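PDB 3QAY: endolysin from Clostridium phage phiCD27, which probably cleaves the N-acetylmuramoyl-L-alanine amide bond of Clostridium difficile peptidoglycan through its zinc-bearing catalytic amidase domain. Local coordinates for residues 3-8 with 71-76. Residues are numbered along the deposited sequence; the frame is centred on the assembly and turned at random.
Sequences KICITV and PRVNSG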
ATOM      1  N   LYS A   3      -4.411  11.810  10.848  1.00 17.90           N
ATOM      2  CA  LYS A   3      -3.112  12.009  10.201  1.00 17.07           C
ATOM      3  C   LYS A   3      -2.604  10.650   9.706  1.00 15.58           C
ATOM      4  O   LYS A   3      -2.396   9.728  10.501  1.00 15.44           O
ATOM      5  CB  LYS A   3      -2.099  12.639  11.157  1.00 17.72           C
ATOM      6  CG  LYS A   3      -0.837  13.143  10.444  1.00 18.21           C
ATOM      7  CD  LYS A   3       0.187  13.734  11.399  1.00 19.24           C
ATOM      8  CE  LYS A   3       1.398  14.232  10.627  1.00 19.20           C
ATOM      9  NZ  LYS A   3       2.442  14.832  11.506  1.00 20.98           N
ATOM     10  N   ILE A   4      -2.404  10.537   8.396  1.00 14.13           N
ATOM     11  CA  ILE A   4      -2.144   9.253   7.764  1.00 12.66           C
ATOM     12  C   ILE A   4      -0.776   9.252   7.103  1.00 12.26           C
ATOM     13  O   ILE A   4      -0.373  10.233   6.475  1.00 12.40           O
ATOM     14  CB  ILE A   4      -3.223   8.913   6.701  1.00 12.28           C
ATOM     15  CG1 ILE A   4      -4.622   8.961   7.309  1.00 12.43           C
ATOM     16  CG2 ILE A   4      -2.985   7.534   6.106  1.00 10.89           C
ATOM     17  CD1 ILE A   4      -5.738   8.658   6.313  1.00 12.21           C
ATOM     18  N   CYS A   5      -0.056   8.148   7.255  1.00 11.54           N
ATOM     19  CA  CYS A   5       1.233   7.987   6.596  1.00 10.98           C
ATOM     20  C   CYS A   5       1.076   6.943   5.515  1.00 10.21           C
ATOM     21  O   CYS A   5       0.536   5.870   5.777  1.00  9.88           O
ATOM     22  CB  CYS A   5       2.297   7.528   7.583  1.00 11.04           C
ATOM     23  SG  CYS A   5       3.954   7.334   6.853  1.00 11.76           S
ATOM     24  N   ILE A   6       1.526   7.266   4.303  1.00  9.62           N
ATOM     25  CA  ILE A   6       1.561   6.302   3.211  1.00  9.02           C
ATOM     26  C   ILE A   6       3.018   6.059   2.851  1.00  8.98           C
ATOM     27  O   ILE A   6       3.719   6.985   2.435  1.00  9.31           O
ATOM     28  CB  ILE A   6       0.821   6.800   1.947  1.00  8.68           C
ATOM     29  CG1 ILE A   6      -0.648   7.082   2.245  1.00  8.92           C
ATOM     30  CG2 ILE A   6       0.910   5.762   0.823  1.00  8.50           C
ATOM     31  CD1 ILE A   6      -1.375   7.768   1.088  1.00  7.38           C
ATOM     32  N   THR A   7       3.484   4.828   3.045  1.00  8.49           N
ATOM     33  CA  THR A   7       4.797   4.440   2.563  1.00  8.44           C
ATOM     34  C   THR A   7       4.650   3.670   1.258  1.00  7.93           C
ATOM     35  O   THR A   7       3.691   2.924   1.078  1.00  7.29           O
ATOM     36  CB  THR A   7       5.564   3.583   3.578  1.00  8.35           C
ATOM     37  OG1 THR A   7       4.823   2.402   3.880  1.00  9.67           O
ATOM     38  CG2 THR A   7       5.816   4.359   4.859  1.00  8.53           C
ATOM     39  N   VAL A   8       5.588   3.885   0.337  1.00  7.88           N
ATOM     40  CA  VAL A   8       5.684   3.079  -0.868  1.00  7.59           C
ATOM     41  C   VAL A   8       6.680   1.960  -0.599  1.00  7.82           C
ATOM     42  O   VAL A   8       7.816   2.211  -0.193  1.00  7.36           O
ATOM     43  CB  VAL A   8       6.136   3.917  -2.077  1.00  8.25           C
ATOM     44  CG1 VAL A   8       6.524   3.027  -3.250  1.00  7.09           C
ATOM     45  CG2 VAL A   8       5.028   4.907  -2.470  1.00  8.22           C
ATOM     46  N   PRO A  71      11.994   5.199  11.407  1.00 14.95           N
ATOM     47  CA  PRO A  71      12.112   6.439  12.194  1.00 15.43           C
ATOM     48  C   PRO A  71      11.144   7.546  11.737  1.00 15.58           C
ATOM     49  O   PRO A  71      10.608   8.286  12.567  1.00 15.53           O
ATOM     50  CB  PRO A  71      13.573   6.869  11.964  1.00 16.22           C
ATOM     51  CG  PRO A  71      14.285   5.617  11.536  1.00 15.89           C
ATOM     52  CD  PRO A  71      13.272   4.829  10.768  1.00 15.09           C
ATOM     53  N   ARG A  72      10.924   7.643  10.427  1.00 15.27           N
ATOM     54  CA  ARG A  72      10.029   8.648   9.853  1.00 15.42           C
ATOM     55  C   ARG A  72       8.568   8.321  10.137  1.00 14.93           C
ATOM     56  O   ARG A  72       7.786   9.210  10.480  1.00 15.46           O
ATOM     57  CB  ARG A  72      10.273   8.789   8.343  1.00 15.21           C
ATOM     58  CG  ARG A  72      11.606   9.447   8.043  1.00 16.76           C
ATOM     59  CD  ARG A  72      11.966   9.443   6.563  1.00 18.05           C
ATOM     60  NE  ARG A  72      13.107  10.327   6.315  1.00 20.09           N
ATOM     61  CZ  ARG A  72      14.377  10.046   6.613  1.00 21.89           C
ATOM     62  NH1 ARG A  72      14.712   8.882   7.167  1.00 22.20           N
ATOM     63  NH2 ARG A  72      15.328  10.938   6.349  1.00 23.59           N
ATOM     64  N   VAL A  73       8.198   7.051   9.998  1.00 14.41           N
ATOM     65  CA  VAL A  73       6.865   6.605  10.405  1.00 13.92           C
ATOM     66  C   VAL A  73       6.614   6.915  11.892  1.00 14.61           C
ATOM     67  O   VAL A  73       5.549   7.415  12.269  1.00 14.41           O
ATOM     68  CB  VAL A  73       6.660   5.093  10.143  1.00 13.80           C
ATOM     69  CG1 VAL A  73       5.382   4.600  10.807  1.00 13.71           C
ATOM     70  CG2 VAL A  73       6.615   4.810   8.647  1.00 12.42           C
ATOM     71  N   ASN A  74       7.610   6.648  12.729  1.00 14.72           N
ATOM     72  CA  ASN A  74       7.444   6.773  14.170  1.00 15.26           C
ATOM     73  C   ASN A  74       7.651   8.177  14.747  1.00 16.34           C
ATOM     74  O   ASN A  74       7.384   8.398  15.935  1.00 17.17           O
ATOM     75  CB  ASN A  74       8.353   5.763  14.875  1.00 15.37           C
ATOM     76  CG  ASN A  74       7.899   4.331  14.657  1.00 14.42           C
ATOM     77  OD1 ASN A  74       6.702   4.066  14.486  1.00 12.36           O
ATOM     78  ND2 ASN A  74       8.849   3.400  14.658  1.00 12.11           N
ATOM     79  N   SER A  75       8.109   9.122  13.927  1.00 16.50           N
ATOM     80  CA  SER A  75       8.313  10.503  14.380  1.00 17.64           C
ATOM     81  C   SER A  75       7.176  11.450  13.971  1.00 17.91           C
ATOM     82  O   SER A  75       7.132  12.597  14.416  1.00 18.91           O
ATOM     83  CB  SER A  75       9.637  11.042  13.844  1.00 17.96           C
ATOM     84  OG  SER A  75       9.619  11.101  12.431  1.00 17.72           O
ATOM     85  N   GLY A  76       6.257  10.973  13.135  1.00 17.37           N
ATOM     86  CA  GLY A  76       5.214  11.826  12.572  1.00 17.58           C
ATOM     87  C   GLY A  76       3.898  11.895  13.330  1.00 17.79           C
ATOM     88  O   GLY A  76       3.011  12.648  12.941  1.00 18.44           O
TER
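V73 of helix 64-75 turns one methyl to strand 3-8, and that branch alone makes its contacts there. V73 CG2 lies 3.9 Å from T7 CG2, and the two side chains cross at about a right angle. The same methyl, V73 CG2, is 4.1 Å from C5 SG, so it touches two residues that point to the same face of the strand. The sulfur of C5 is carried out from the strand because SG stands anti to the backbone N (chi1 -179°), and it meets V73 as an apolar neighbour. T7 offers only its methyl: its hydroxyl OG1 is hydrogen-bonded to E83 on the adjacent parallel strand 80-87. L81 of that strand touches C5, T7 and V73 alike, closing the apolar cluster.

At the start of the strand the contact becomes polar. K3 is stretched to its full length, every side-chain torsion near 180°, and reaches across to G76, where K3 NZ donates a hydrogen bond of 2.7 Å to G76 O. The ammonium approaches in the plane of that carbonyl, at a C=O...N angle of 146°. K3 CE also passes 3.2 Å from G76 O, by packing alone. S75 OG bonds back to P71 O at 3.0 Å.

Helix 64-75 sits on the face of the mixed amidase sheet to which C5 and T7 point, while I4, I6 and V8 meet helix 27-44 on the other. Chemically, a buried methyl-sulfur cluster is paired with one lysine-carbonyl bond that ties the start of strand 3-8 to the chain at G76; the ammonium charge probably strengthens it by meeting the partial negative charge of G76 O.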